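Local coordinates for protein phage related exonuclease (Haemophilus somnus 129PT, PDB 3K93) that probably degrades DNA from its ends in a metal-dependent reaction, as a trimeric phage-type exonuclease of the PD-(D/E)XK nuclease superfamily, at residues 38-41 with 42-46; 135-138 with 139-142; 160-164 with 165-169; 175-178 with 179-183; 213-216 with 217-221. One frame throughout, in Å; residues are numbered along the deposited sequence.

Contact 1: 38-41 with 42-46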
loop_
_atom_site.group_PDB
_atom_site.type_symbol
_atom_site.label_atom_id
_atom_site.label_comp_id
_atom_site.label_asym_id
_atom_site.label_seq_id
_atom_site.Cartn_x
_atom_site.Cartn_y
_atom_site.Cartn_z
ATOM N N LYS A 38 -0.331 0.789 19.521
ATOM C CA LYS A 38 0.857 1.495 20.002
ATOM C C LYS A 38 1.340 2.559 19.048
ATOM O O LYS A 38 1.716 3.633 19.459
ATOM C CB LYS A 38 1.970 0.527 20.274
ATOM C CG LYS A 38 1.691 -0.302 21.494
ATOM C CD LYS A 38 2.533 -1.554 21.463
ATOM C CE LYS A 38 3.720 -1.465 22.302
ATOM N NZ LYS A 38 4.122 -2.893 22.701
ATOM N N SER A 39 1.293 2.248 17.772
ATOM C CA SER A 39 1.670 3.203 16.760
ATOM C C SER A 39 0.721 4.429 16.798
ATOM O O SER A 39 1.176 5.575 16.750
ATOM C CB SER A 39 1.675 2.528 15.389
ATOM O OG SER A 39 1.943 3.491 14.404
ATOM N N ALA A 40 -0.577 4.199 16.951
ATOM C CA ALA A 40 -1.522 5.310 17.077
ATOM C C ALA A 40 -1.283 6.141 18.349
ATOM O O ALA A 40 -1.356 7.372 18.320
ATOM C CB ALA A 40 -2.987 4.806 17.017
ATOM N N VAL A 41 -1.017 5.475 19.467
ATOM C CA VAL A 41 -0.776 6.183 20.722
ATOM C C VAL A 41 0.518 7.039 20.639
ATOM O O VAL A 41 0.598 8.123 21.195
ATOM C CB VAL A 41 -0.714 5.186 21.939
ATOM C CG1 VAL A 41 -0.293 5.942 23.245
ATOM C CG2 VAL A 41 -2.128 4.443 22.105
ATOM N N ARG A 42 1.512 6.566 19.910
ATOM C CA ARG A 42 2.720 7.383 19.693
ATOM C C ARG A 42 2.408 8.659 18.928
ATOM O O ARG A 42 3.012 9.692 19.187
ATOM C CB ARG A 42 3.743 6.610 18.890
ATOM C CG ARG A 42 4.471 5.558 19.676
ATOM C CD ARG A 42 5.203 4.662 18.681
ATOM N NE ARG A 42 5.557 3.442 19.326
ATOM C CZ ARG A 42 5.719 2.286 18.737
ATOM N NH1 ARG A 42 5.589 2.156 17.423
ATOM N NH2 ARG A 42 6.054 1.242 19.477
ATOM N N GLU A 43 1.498 8.579 17.962
ATOM C CA GLU A 43 1.129 9.775 17.213
ATOM C C GLU A 43 0.426 10.775 18.127
ATOM O O GLU A 43 0.625 12.010 18.015
ATOM C CB GLU A 43 0.219 9.445 16.037
ATOM C CG GLU A 43 0.884 8.651 14.950
ATOM C CD GLU A 43 -0.052 8.325 13.760
ATOM O OE1 GLU A 43 -1.275 8.319 13.927
ATOM O OE2 GLU A 43 0.460 8.045 12.663
HETATM N N MSE A 44 -0.386 10.248 19.032
HETATM C CA MSE A 44 -1.085 11.087 19.993
HETATM C C MSE A 44 -0.065 11.695 20.940
HETATM O O MSE A 44 -0.149 12.879 21.225
HETATM C CB MSE A 44 -2.145 10.278 20.769
HETATM C CG MSE A 44 -3.303 9.754 19.878
HETATM SE SE MSE A 44 -4.327 8.306 20.762
HETATM C CE MSE A 44 -5.323 7.660 19.243
ATOM N N ALA A 45 0.885 10.895 21.448
ATOM C CA ALA A 45 1.932 11.428 22.325
ATOM C C ALA A 45 2.737 12.536 21.614
ATOM O O ALA A 45 2.981 13.572 22.194
ATOM C CB ALA A 45 2.853 10.323 22.821
ATOM N N LYS A 46 3.128 12.312 20.360
ATOM C CA LYS A 46 3.938 13.304 19.636
ATOM C C LYS A 46 3.135 14.580 19.311
ATOM O O LYS A 46 3.698 15.671 19.212
ATOM C CB LYS A 46 4.520 12.715 18.351
ATOM C CG LYS A 46 5.575 11.640 18.552
ATOM C CD LYS A 46 6.189 11.193 17.207
ATOM C CE LYS A 46 6.854 9.838 17.326
ATOM N NZ LYS A 46 7.372 9.356 16.022
HETATM O O HOH W 1 -3.200 8.537 15.975
#
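Arg-42, Glu-43, Met-44 and Ala-45 each give their backbone N to the carbonyl four residues back, Lys-38 O through Val-41 O, which makes 38-46 an unbroken piece of alpha-helix within helix 35-50. These bonds run from 2.8 Å for Ala-45 N to Val-41 O up to 3.3 Å for Glu-43 N to Ser-39 O.

Among the side chains, Arg-42 carries most of the contact. Its CG stands anti to the carbonyl carbon (chi1 -76°) and the chain is extended from there to NE, which takes it back over the preceding turn: CG passes 3.4 Å from Lys-38 O, and the rim of one guanidinium face lies over the peptide joining Lys-38 to Ser-39. At the far end NE hydrogen-bonds to Tyr-214 OH of helix 198-221, while NH2 makes a long, weak ion pair with Asp-126 of the second subunit, against which Lys-38 also packs.

On another side of the helix, the CE methyl of Met-44, a selenomethionine, lies 4.3 Å from Ala-40 CB, and both side chains rest on Ile-18 of helix 15-19. Val-41 turns instead to helix 198-221. One water bridges the turn, donating to Glu-43 OE1 at 2.8 Å and to Ala-40 O at 3.2 Å, so Ala-40 O receives both this water and Met-44 N.

Contact 2: 135-138 with 139-142; sequences AGYD and IQMQ
Tyr-137, Asp-138 and Gln-140 make a helix-start contact: helix 125-135 closes at Gly-136 in a Schellman motif, and the same glycine, with positive phi, is the N-cap of helix 137-148. The new helix lies between the sheet, where Met-141 packs on strand 152-158, and helix 198-221, which Gln-142 touches. Gly-136 O takes a straight bond from Gln-140 N (3.1 Å, 163°) in its carbonyl plane, and a weak one from Ile-139 N.

Ile-139 N has a second acceptor in Asp-138 OD1 at 2.9 Å. Asp-138 can offer it because its CG sits between its own N and carbonyl carbon (chi1 47°), which curls the carboxylate back over the next peptide; the N-H meets OD1 from above the carboxylate plane. The same oxygen brushes Ile-139 CG1 at 3.6 Å.

Tyr-137 and Gln-140 lie side by side, their ring and amide planes 42° apart, with Gln-140 OE1 3.3 Å from Tyr-137 CD1. Over the centre of one face of the ring rests Ala-135 CB, 3.5 Å above the plane.

Gln-140 OE1 accepts from Lys-113 NZ and Gln-140 NE2 bonds Tyr-144 OH, so both ends of the amide are fixed. Gln-140 and Tyr-144 have the spacing of the QxxxY motif of RecB-like nucleases. With Tyr-137 making a cation-pi contact to the same lysine, the pair probably helps position Lys-113 beside the sodium site of Asp-100, Asp-111 and Thr-112.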
loop_
_atom_site.group_PDB
_atom_site.type_symbol
_atom_site.label_atom_id
_atom_site.label_comp_id
_atom_site.label_asym_id
_atom_site.label_seq_id
_atom_site.Cartn_x
_atom_site.Cartn_y
_atom_site.Cartn_z
ATOM N N ALA A 135 -13.881 1.211 8.545
ATOM C CA ALA A 135 -13.482 2.570 8.912
ATOM C C ALA A 135 -13.521 2.808 10.431
ATOM O O ALA A 135 -13.067 3.831 10.871
ATOM C CB ALA A 135 -14.312 3.590 8.219
ATOM N N GLY A 136 -14.054 1.860 11.197
ATOM C CA GLY A 136 -14.220 2.001 12.621
ATOM C C GLY A 136 -15.398 2.841 13.092
ATOM O O GLY A 136 -15.458 3.218 14.268
ATOM N N TYR A 137 -16.337 3.142 12.204
ATOM C CA TYR A 137 -17.471 3.979 12.593
ATOM C C TYR A 137 -18.393 3.289 13.536
ATOM O O TYR A 137 -19.050 3.943 14.324
ATOM C CB TYR A 137 -18.257 4.435 11.403
ATOM C CG TYR A 137 -17.479 5.203 10.368
ATOM C CD1 TYR A 137 -16.434 6.065 10.729
ATOM C CD2 TYR A 137 -17.819 5.112 9.014
ATOM C CE1 TYR A 137 -15.755 6.799 9.774
ATOM C CE2 TYR A 137 -17.108 5.834 8.038
ATOM C CZ TYR A 137 -16.102 6.669 8.430
ATOM O OH TYR A 137 -15.392 7.383 7.527
ATOM N N ASP A 138 -18.472 1.964 13.471
ATOM C CA ASP A 138 -19.262 1.244 14.470
ATOM C C ASP A 138 -18.791 1.535 15.902
ATOM O O ASP A 138 -19.595 1.834 16.772
ATOM C CB ASP A 138 -19.325 -0.268 14.189
ATOM C CG ASP A 138 -17.964 -0.899 13.865
ATOM O OD1 ASP A 138 -16.918 -0.225 13.854
ATOM O OD2 ASP A 138 -17.944 -2.111 13.613
ATOM N N ILE A 139 -17.483 1.511 16.120
ATOM C CA ILE A 139 -16.906 1.748 17.448
ATOM C C ILE A 139 -17.071 3.233 17.824
ATOM O O ILE A 139 -17.349 3.577 18.983
ATOM C CB ILE A 139 -15.400 1.405 17.482
ATOM C CG1 ILE A 139 -15.135 -0.024 16.974
ATOM C CG2 ILE A 139 -14.880 1.508 18.882
ATOM C CD1 ILE A 139 -15.914 -1.109 17.792
ATOM N N GLN A 140 -16.902 4.101 16.834
ATOM C CA GLN A 140 -17.133 5.528 17.042
ATOM C C GLN A 140 -18.545 5.765 17.580
ATOM O O GLN A 140 -18.736 6.589 18.486
ATOM C CB GLN A 140 -16.937 6.287 15.737
ATOM C CG GLN A 140 -17.106 7.804 15.795
ATOM C CD GLN A 140 -17.167 8.466 14.424
ATOM O OE1 GLN A 140 -17.370 7.795 13.413
ATOM N NE2 GLN A 140 -17.035 9.801 14.393
HETATM N N MSE A 141 -19.534 5.062 17.012
HETATM C CA MSE A 141 -20.926 5.260 17.434
HETATM C C MSE A 141 -21.100 4.751 18.859
HETATM O O MSE A 141 -21.909 5.314 19.600
HETATM C CB MSE A 141 -21.936 4.523 16.513
HETATM C CG MSE A 141 -22.132 5.030 15.087
HETATM SE SE MSE A 141 -22.414 6.903 15.016
HETATM C CE MSE A 141 -20.647 7.324 14.496
ATOM N N GLN A 142 -20.373 3.682 19.239
ATOM C CA GLN A 142 -20.502 3.150 20.596
ATOM C C GLN A 142 -19.989 4.180 21.590
ATOM O O GLN A 142 -20.561 4.335 22.661
ATOM C CB GLN A 142 -19.764 1.843 20.795
ATOM C CG GLN A 142 -20.261 0.723 19.943
ATOM C CD GLN A 142 -21.605 0.166 20.367
ATOM O OE1 GLN A 142 -22.140 0.491 21.440
ATOM N NE2 GLN A 142 -22.144 -0.704 19.534
#

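Contact 3: 160-164 with 165-169; sequences FPTPL and NLISA
The amide of Asn-165 is the flat group that reaches across this turn, and it meets the pyrrolidine ring of Pro-163 with its nitrogen end: Asn-165 ND2 lies 3.6 Å from Pro-163 CB. A little further round the same ring, Pro-163 CG touches Leu-166 CD1 at 4.1 Å, so the proline is flanked by one polar and one apolar neighbour. Asn-165 turns its amide this way because CG is folded in between its own N and carbonyl carbon (chi1 81°).

Underneath is a short 3-10 turn in the loop that links strand 152-158 to helix 173-181. Two successive bonds, each spanning three residues, build it: Leu-166 N to Pro-163 O at 2.9 Å, and Ile-167 N to Leu-164 O at 3.1 Å. Both N-H groups point nearly straight at their acceptors, yet both sit well above the carbonyl planes, the second by 56°.

Past the turn the chain comes back on Thr-162. Its methyl CG2, anti to the backbone N, meets Ile-167 CG1 at 3.8 Å and, at about a right angle, Leu-166 CB at 4.1 Å. Ile-167 goes on to pack against Ile-177, and also touches Asp-173, of helix 173-181.

Two polar ends bond to helix 59-66: Thr-162 OG1 to Lys-63 NZ, and Asn-165 ND2 to Glu-66 OE1. Pro-163 and Leu-166 pack on that helix too, while Thr-162 meets helix 173-181 through its side chain and a backbone hydrogen bond to Leu-176. The turn is thus held to both helices by apolar and polar contacts together.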
loop_
_atom_site.group_PDB
_atom_site.type_symbol
_atom_site.label_atom_id
_atom_site.label_comp_id
_atom_site.label_asym_id
_atom_site.label_seq_id
_atom_site.Cartn_x
_atom_site.Cartn_y
_atom_site.Cartn_z
ATOM N N PHE A 160 -23.215 13.671 -2.086
ATOM C CA PHE A 160 -23.587 14.879 -2.767
ATOM C C PHE A 160 -22.522 15.135 -3.819
ATOM O O PHE A 160 -21.402 14.627 -3.703
ATOM C CB PHE A 160 -23.563 16.080 -1.790
ATOM C CG PHE A 160 -24.561 15.989 -0.661
ATOM C CD1 PHE A 160 -25.912 16.173 -0.898
ATOM C CD2 PHE A 160 -24.145 15.759 0.637
ATOM C CE1 PHE A 160 -26.835 16.096 0.120
ATOM C CE2 PHE A 160 -25.097 15.695 1.689
ATOM C CZ PHE A 160 -26.438 15.864 1.414
ATOM N N PRO A 161 -22.823 15.983 -4.789
ATOM C CA PRO A 161 -21.767 16.435 -5.700
ATOM C C PRO A 161 -20.645 17.116 -4.959
ATOM O O PRO A 161 -20.895 17.785 -3.952
ATOM C CB PRO A 161 -22.469 17.461 -6.596
ATOM C CG PRO A 161 -23.876 17.325 -6.353
ATOM C CD PRO A 161 -24.107 16.636 -5.061
ATOM N N THR A 162 -19.413 16.962 -5.448
ATOM C CA THR A 162 -18.270 17.577 -4.820
ATOM C C THR A 162 -18.282 19.069 -5.143
ATOM O O THR A 162 -18.408 19.427 -6.289
ATOM C CB THR A 162 -16.958 16.895 -5.298
ATOM O OG1 THR A 162 -16.975 15.525 -4.878
ATOM C CG2 THR A 162 -15.708 17.565 -4.712
ATOM N N PRO A 163 -18.177 19.941 -4.126
ATOM C CA PRO A 163 -18.116 21.395 -4.373
ATOM C C PRO A 163 -16.942 21.741 -5.279
ATOM O O PRO A 163 -15.860 21.182 -5.107
ATOM C CB PRO A 163 -17.877 21.992 -2.981
ATOM C CG PRO A 163 -18.188 20.933 -2.003
ATOM C CD PRO A 163 -18.171 19.615 -2.691
ATOM N N LEU A 164 -17.157 22.638 -6.225
ATOM C CA LEU A 164 -16.144 22.996 -7.224
ATOM C C LEU A 164 -14.790 23.347 -6.649
ATOM O O LEU A 164 -13.774 22.944 -7.179
ATOM C CB LEU A 164 -16.619 24.148 -8.091
ATOM C CG LEU A 164 -17.457 23.750 -9.301
ATOM C CD1 LEU A 164 -18.205 24.974 -9.902
ATOM C CD2 LEU A 164 -16.568 23.054 -10.368
ATOM N N ASN A 165 -14.779 24.049 -5.527
ATOM C CA ASN A 165 -13.539 24.499 -4.958
ATOM C C ASN A 165 -12.645 23.332 -4.464
ATOM O O ASN A 165 -11.502 23.547 -4.129
ATOM C CB ASN A 165 -13.809 25.530 -3.836
ATOM C CG ASN A 165 -14.173 24.877 -2.517
ATOM O OD1 ASN A 165 -13.310 24.686 -1.671
ATOM N ND2 ASN A 165 -15.440 24.495 -2.345
ATOM N N LEU A 166 -13.170 22.109 -4.411
ATOM C CA LEU A 166 -12.404 20.987 -3.941
ATOM C C LEU A 166 -11.965 20.060 -5.067
ATOM O O LEU A 166 -11.337 19.058 -4.803
ATOM C CB LEU A 166 -13.219 20.217 -2.916
ATOM C CG LEU A 166 -13.573 20.990 -1.652
ATOM C CD1 LEU A 166 -14.373 20.114 -0.699
ATOM C CD2 LEU A 166 -12.271 21.519 -0.975
ATOM N N ILE A 167 -12.298 20.374 -6.313
ATOM C CA ILE A 167 -11.949 19.507 -7.427
ATOM C C ILE A 167 -10.600 19.971 -7.974
ATOM O O ILE A 167 -10.513 21.006 -8.611
ATOM C CB ILE A 167 -13.009 19.564 -8.523
ATOM C CG1 ILE A 167 -14.330 18.962 -7.992
ATOM C CG2 ILE A 167 -12.540 18.811 -9.784
ATOM C CD1 ILE A 167 -15.408 18.817 -9.045
ATOM N N SER A 168 -9.556 19.196 -7.722
ATOM C CA SER A 168 -8.199 19.553 -8.176
ATOM C C SER A 168 -8.065 19.445 -9.682
ATOM O O SER A 168 -8.927 18.911 -10.365
ATOM C CB SER A 168 -7.163 18.613 -7.563
ATOM O OG SER A 168 -7.179 17.379 -8.269
ATOM N N ALA A 169 -6.938 19.937 -10.176
ATOM C CA ALA A 169 -6.611 19.943 -11.604
ATOM C C ALA A 169 -6.798 18.556 -12.187
ATOM O O ALA A 169 -7.274 18.414 -13.301
ATOM C CB ALA A 169 -5.156 20.406 -11.800
#

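Contact 4: 175-178 with 179-183; sequences KLID and LVEQI
Ile-177 O is gripped by two backbone N-H groups. Glu-181 N makes the sound bond, 3.0 Å long, straight at the hydrogen (166°) and nearly along the C=O axis; Val-180 N, at the same distance, adds a weak one from a poorer angle. The carbonyl belongs to helix 173-181, which widens into a pi-type turn at 175-178 and, that bond apart, is more loosely bonded beyond it. Gln-182 N, for example, reaches Asp-178 O over 3.4 Å, again weakly.

Where the turn is wide, a methyl group comes in beside the backbone: Val-180 CG2 lies 3.7 Å from both Lys-175 O and Leu-176 O. The latter also faces the neighbouring loop, since Leu-176 pairs through its backbone with Thr-162.

Two pairs of side chains run alongside each other, four residues apart. Glu-181 is extended beyond CG and lies along Ile-177, its OE2 3.6 Å from Ile-177 CG2, so the carboxylate passes over a methyl before reaching the exposed surface. Asp-178 stands on that side too, its OD1 4.9 Å from Glu-181 OE1, and the two acids may raise each other's affinity for a proton slightly. In the second pair Leu-179 CD1 meets Lys-175 CG at 4.1 Å.

This second pair faces the third subunit, where Lys-175 also makes a cation-pi contact with Tyr-52 of that subunit. Leu-179 and Lys-175, one turn apart, thus present an apolar group and a charge side by side at a trimer interface: Phe-50 of the third subunit packs on the leucine, and Glu-56 of the same subunit forms a salt bridge with the amine.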
loop_
_atom_site.group_PDB
_atom_site.type_symbol
_atom_site.label_atom_id
_atom_site.label_comp_id
_atom_site.label_asym_id
_atom_site.label_seq_id
_atom_site.Cartn_x
_atom_site.Cartn_y
_atom_site.Cartn_z
ATOM N N LYS A 175 -17.253 13.226 -13.264
ATOM C CA LYS A 175 -17.475 12.152 -12.278
ATOM C C LYS A 175 -17.956 12.641 -10.904
ATOM O O LYS A 175 -18.858 12.057 -10.337
ATOM C CB LYS A 175 -16.230 11.282 -12.142
ATOM C CG LYS A 175 -15.952 10.472 -13.416
ATOM C CD LYS A 175 -14.535 9.975 -13.480
ATOM C CE LYS A 175 -14.356 8.720 -12.726
ATOM N NZ LYS A 175 -12.941 8.304 -12.839
ATOM N N LEU A 176 -17.348 13.712 -10.390
ATOM C CA LEU A 176 -17.593 14.176 -9.048
ATOM C C LEU A 176 -18.854 15.052 -8.885
ATOM O O LEU A 176 -19.328 15.209 -7.751
ATOM C CB LEU A 176 -16.369 14.931 -8.529
ATOM C CG LEU A 176 -15.068 14.128 -8.440
ATOM C CD1 LEU A 176 -13.942 15.008 -7.984
ATOM C CD2 LEU A 176 -15.229 12.920 -7.526
ATOM N N ILE A 177 -19.361 15.611 -9.990
ATOM C CA ILE A 177 -20.579 16.424 -10.025
ATOM C C ILE A 177 -21.675 15.885 -10.988
ATOM O O ILE A 177 -22.756 15.476 -10.552
ATOM C CB ILE A 177 -20.283 17.886 -10.439
ATOM C CG1 ILE A 177 -19.220 18.530 -9.513
ATOM C CG2 ILE A 177 -21.613 18.723 -10.454
ATOM C CD1 ILE A 177 -18.911 20.024 -9.914
ATOM N N ASP A 178 -21.408 15.878 -12.285
ATOM C CA ASP A 178 -22.464 15.559 -13.277
ATOM C C ASP A 178 -23.121 14.192 -13.070
ATOM O O ASP A 178 -24.351 14.071 -13.038
ATOM C CB ASP A 178 -21.911 15.607 -14.705
ATOM C CG ASP A 178 -21.316 16.969 -15.068
ATOM O OD1 ASP A 178 -21.357 17.904 -14.240
ATOM O OD2 ASP A 178 -20.778 17.090 -16.177
ATOM N N LEU A 179 -22.301 13.158 -12.938
ATOM C CA LEU A 179 -22.825 11.813 -12.712
ATOM C C LEU A 179 -23.602 11.687 -11.409
ATOM O O LEU A 179 -24.498 10.881 -11.333
ATOM C CB LEU A 179 -21.698 10.790 -12.689
ATOM C CG LEU A 179 -20.967 10.502 -13.988
ATOM C CD1 LEU A 179 -19.910 9.405 -13.679
ATOM C CD2 LEU A 179 -21.955 10.118 -15.141
ATOM N N VAL A 180 -23.255 12.485 -10.392
ATOM C CA VAL A 180 -23.896 12.402 -9.095
ATOM C C VAL A 180 -25.295 13.062 -9.124
ATOM O O VAL A 180 -26.265 12.534 -8.587
ATOM C CB VAL A 180 -23.029 13.040 -7.997
ATOM C CG1 VAL A 180 -23.765 13.030 -6.626
ATOM C CG2 VAL A 180 -21.629 12.347 -7.912
ATOM N N GLU A 181 -25.375 14.195 -9.789
ATOM C CA GLU A 181 -26.621 14.928 -9.962
ATOM C C GLU A 181 -27.672 14.178 -10.787
ATOM O O GLU A 181 -28.833 14.499 -10.696
ATOM C CB GLU A 181 -26.342 16.263 -10.631
ATOM C CG GLU A 181 -25.695 17.229 -9.704
ATOM C CD GLU A 181 -25.371 18.575 -10.351
ATOM O OE1 GLU A 181 -25.456 18.689 -11.592
ATOM O OE2 GLU A 181 -25.001 19.506 -9.596
ATOM N N GLN A 182 -27.260 13.206 -11.588
ATOM C CA GLN A 182 -28.196 12.334 -12.276
ATOM C C GLN A 182 -28.862 11.308 -11.402
ATOM O O GLN A 182 -29.803 10.713 -11.836
ATOM C CB GLN A 182 -27.468 11.549 -13.337
ATOM C CG GLN A 182 -27.014 12.413 -14.450
ATOM C CD GLN A 182 -27.035 11.645 -15.699
ATOM O OE1 GLN A 182 -27.934 11.814 -16.516
ATOM N NE2 GLN A 182 -26.114 10.677 -15.807
ATOM N N ILE A 183 -28.354 11.058 -10.202
ATOM C CA ILE A 183 -28.861 9.972 -9.387
ATOM C C ILE A 183 -29.855 10.601 -8.440
ATOM O O ILE A 183 -29.527 11.558 -7.782
ATOM C CB ILE A 183 -27.742 9.292 -8.563
ATOM C CG1 ILE A 183 -26.580 8.832 -9.452
ATOM C CG2 ILE A 183 -28.275 8.135 -7.747
ATOM C CD1 ILE A 183 -25.354 8.321 -8.598
#

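Contact 5: 213-216 with 217-221; sequences KYYD and QLISE
The last turns of the long C-terminal helix 198-221 carry two tyrosine-aliphatic pairs, each spaced four residues apart. In the first, Leu-218 covers one face of the Tyr-214 ring in a CH-pi contact, Leu-218 CG 4.3 Å from the centroid and Leu-218 CD2 3.7 Å from Tyr-214 CZ. Gln-217 approaches the same ring obliquely, Gln-217 NE2 4.0 Å from Tyr-214 CE1, its amide plane turned 79° to the ring. In the second pair Ile-219 CG1 sits over a face of Tyr-215, 4.0 Å from the centroid and 27° off the normal.

Both tyrosines hold CG anti to the backbone N, which swings the rings out beside the following turn. It is regular alpha-helix here, Ile-219 N bonding to Tyr-215 O at 2.9 Å. The helix packs beside helix 35-50: Tyr-215 OH hydrogen-bonds to Asp-48 there, and Ile-219 touches Leu-49. Tyr-214 OH reaches Asp-126 of the second subunit, whose Phe-124 packs on Leu-218.

On the exposed side, Asp-216 O receives two donors from Ser-220, N and OG, both at 3.0 Å and from opposite faces of the carbonyl plane.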
loop_
_atom_site.group_PDB
_atom_site.type_symbol
_atom_site.label_atom_id
_atom_site.label_comp_id
_atom_site.label_asym_id
_atom_site.label_seq_id
_atom_site.Cartn_x
_atom_site.Cartn_y
_atom_site.Cartn_z
ATOM N N LYS A 213 -1.990 4.095 29.865
ATOM C CA LYS A 213 -0.794 3.661 30.550
ATOM C C LYS A 213 0.400 3.701 29.619
ATOM O O LYS A 213 1.447 4.171 30.018
ATOM C CB LYS A 213 -0.944 2.279 31.177
ATOM C CG LYS A 213 -1.927 2.267 32.350
ATOM C CD LYS A 213 -2.017 0.874 33.040
ATOM C CE LYS A 213 -3.200 0.802 34.067
ATOM N NZ LYS A 213 -2.795 1.292 35.390
ATOM N N TYR A 214 0.251 3.205 28.396
ATOM C CA TYR A 214 1.333 3.266 27.420
ATOM C C TYR A 214 1.720 4.721 27.115
ATOM O O TYR A 214 2.885 5.094 27.165
ATOM C CB TYR A 214 0.940 2.501 26.129
ATOM C CG TYR A 214 2.026 2.473 25.095
ATOM C CD1 TYR A 214 3.241 1.858 25.339
ATOM C CD2 TYR A 214 1.824 3.028 23.842
ATOM C CE1 TYR A 214 4.257 1.861 24.377
ATOM C CE2 TYR A 214 2.818 3.010 22.872
ATOM C CZ TYR A 214 4.019 2.450 23.154
ATOM O OH TYR A 214 4.952 2.456 22.177
ATOM N N TYR A 215 0.726 5.545 26.834
ATOM C CA TYR A 215 0.938 6.986 26.636
ATOM C C TYR A 215 1.759 7.612 27.775
ATOM O O TYR A 215 2.717 8.338 27.512
ATOM C CB TYR A 215 -0.444 7.673 26.488
ATOM C CG TYR A 215 -0.484 9.204 26.417
ATOM C CD1 TYR A 215 -0.497 9.972 27.572
ATOM C CD2 TYR A 215 -0.523 9.870 25.186
ATOM C CE1 TYR A 215 -0.538 11.390 27.507
ATOM C CE2 TYR A 215 -0.582 11.275 25.110
ATOM C CZ TYR A 215 -0.609 12.021 26.281
ATOM O OH TYR A 215 -0.679 13.376 26.237
ATOM N N ASP A 216 1.386 7.343 29.028
ATOM C CA ASP A 216 2.101 7.915 30.172
ATOM C C ASP A 216 3.598 7.533 30.182
ATOM O O ASP A 216 4.476 8.339 30.552
ATOM C CB ASP A 216 1.458 7.442 31.489
ATOM C CG ASP A 216 0.058 8.076 31.742
ATOM O OD1 ASP A 216 -0.285 9.091 31.103
ATOM O OD2 ASP A 216 -0.684 7.550 32.596
ATOM N N GLN A 217 3.865 6.292 29.801
ATOM C CA GLN A 217 5.209 5.785 29.673
ATOM C C GLN A 217 5.940 6.557 28.565
ATOM O O GLN A 217 7.094 6.884 28.720
ATOM C CB GLN A 217 5.132 4.261 29.390
ATOM C CG GLN A 217 6.398 3.557 28.919
ATOM C CD GLN A 217 6.113 2.079 28.503
ATOM O OE1 GLN A 217 5.296 1.388 29.149
ATOM N NE2 GLN A 217 6.772 1.613 27.417
ATOM N N LEU A 218 5.254 6.863 27.462
ATOM C CA LEU A 218 5.897 7.603 26.380
ATOM C C LEU A 218 6.242 9.007 26.874
ATOM O O LEU A 218 7.365 9.467 26.658
ATOM C CB LEU A 218 5.028 7.667 25.118
ATOM C CG LEU A 218 4.703 6.354 24.420
ATOM C CD1 LEU A 218 3.845 6.630 23.191
ATOM C CD2 LEU A 218 5.976 5.511 24.036
ATOM N N ILE A 219 5.294 9.663 27.537
ATOM C CA ILE A 219 5.499 11.007 28.089
ATOM C C ILE A 219 6.701 11.036 29.044
ATOM O O ILE A 219 7.510 11.935 28.968
ATOM C CB ILE A 219 4.245 11.525 28.832
ATOM C CG1 ILE A 219 3.053 11.713 27.877
ATOM C CG2 ILE A 219 4.535 12.854 29.569
ATOM C CD1 ILE A 219 3.312 12.604 26.650
ATOM N N SER A 220 6.822 10.027 29.904
ATOM C CA SER A 220 7.927 9.942 30.845
ATOM C C SER A 220 9.282 9.833 30.196
ATOM O O SER A 220 10.234 10.330 30.730
ATOM C CB SER A 220 7.729 8.770 31.793
ATOM O OG SER A 220 6.607 9.081 32.590
ATOM N N GLU A 221 9.366 9.195 29.036
ATOM C CA GLU A 221 10.639 9.146 28.330
ATOM C C GLU A 221 11.092 10.534 27.861
ATOM O O GLU A 221 12.257 10.743 27.672
ATOM C CB GLU A 221 10.545 8.253 27.088
ATOM C CG GLU A 221 10.440 6.784 27.375
ATOM C CD GLU A 221 10.601 5.955 26.110
ATOM O OE1 GLU A 221 11.472 6.262 25.273
ATOM O OE2 GLU A 221 9.850 4.986 25.959
#

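Contacts 1 and 5 belong together: helices 35-50 and 198-221 pack side by side, Val-41 CG1 lying 3.7 Å from Tyr-214 CD2, and both meet the second subunit. Contacts 3 and 4 form the other pair, about 39 and 49 Å between centres separating contact 4 from contacts 1 and 5; Thr-162 N reaches Leu-176 O at 2.9 Å, joining the loop to helix 173-181, which meets the third subunit. Contact 2, about 6 Å from the chain centre, touches none of the others and no other subunit. Its Gln-140 amide lies near the sodium site, while Gln-142 ties the helix to residues 195-197; contact 3 is a surface turn, and contacts 1, 4 and 5 mix apolar packing with intersubunit polar links.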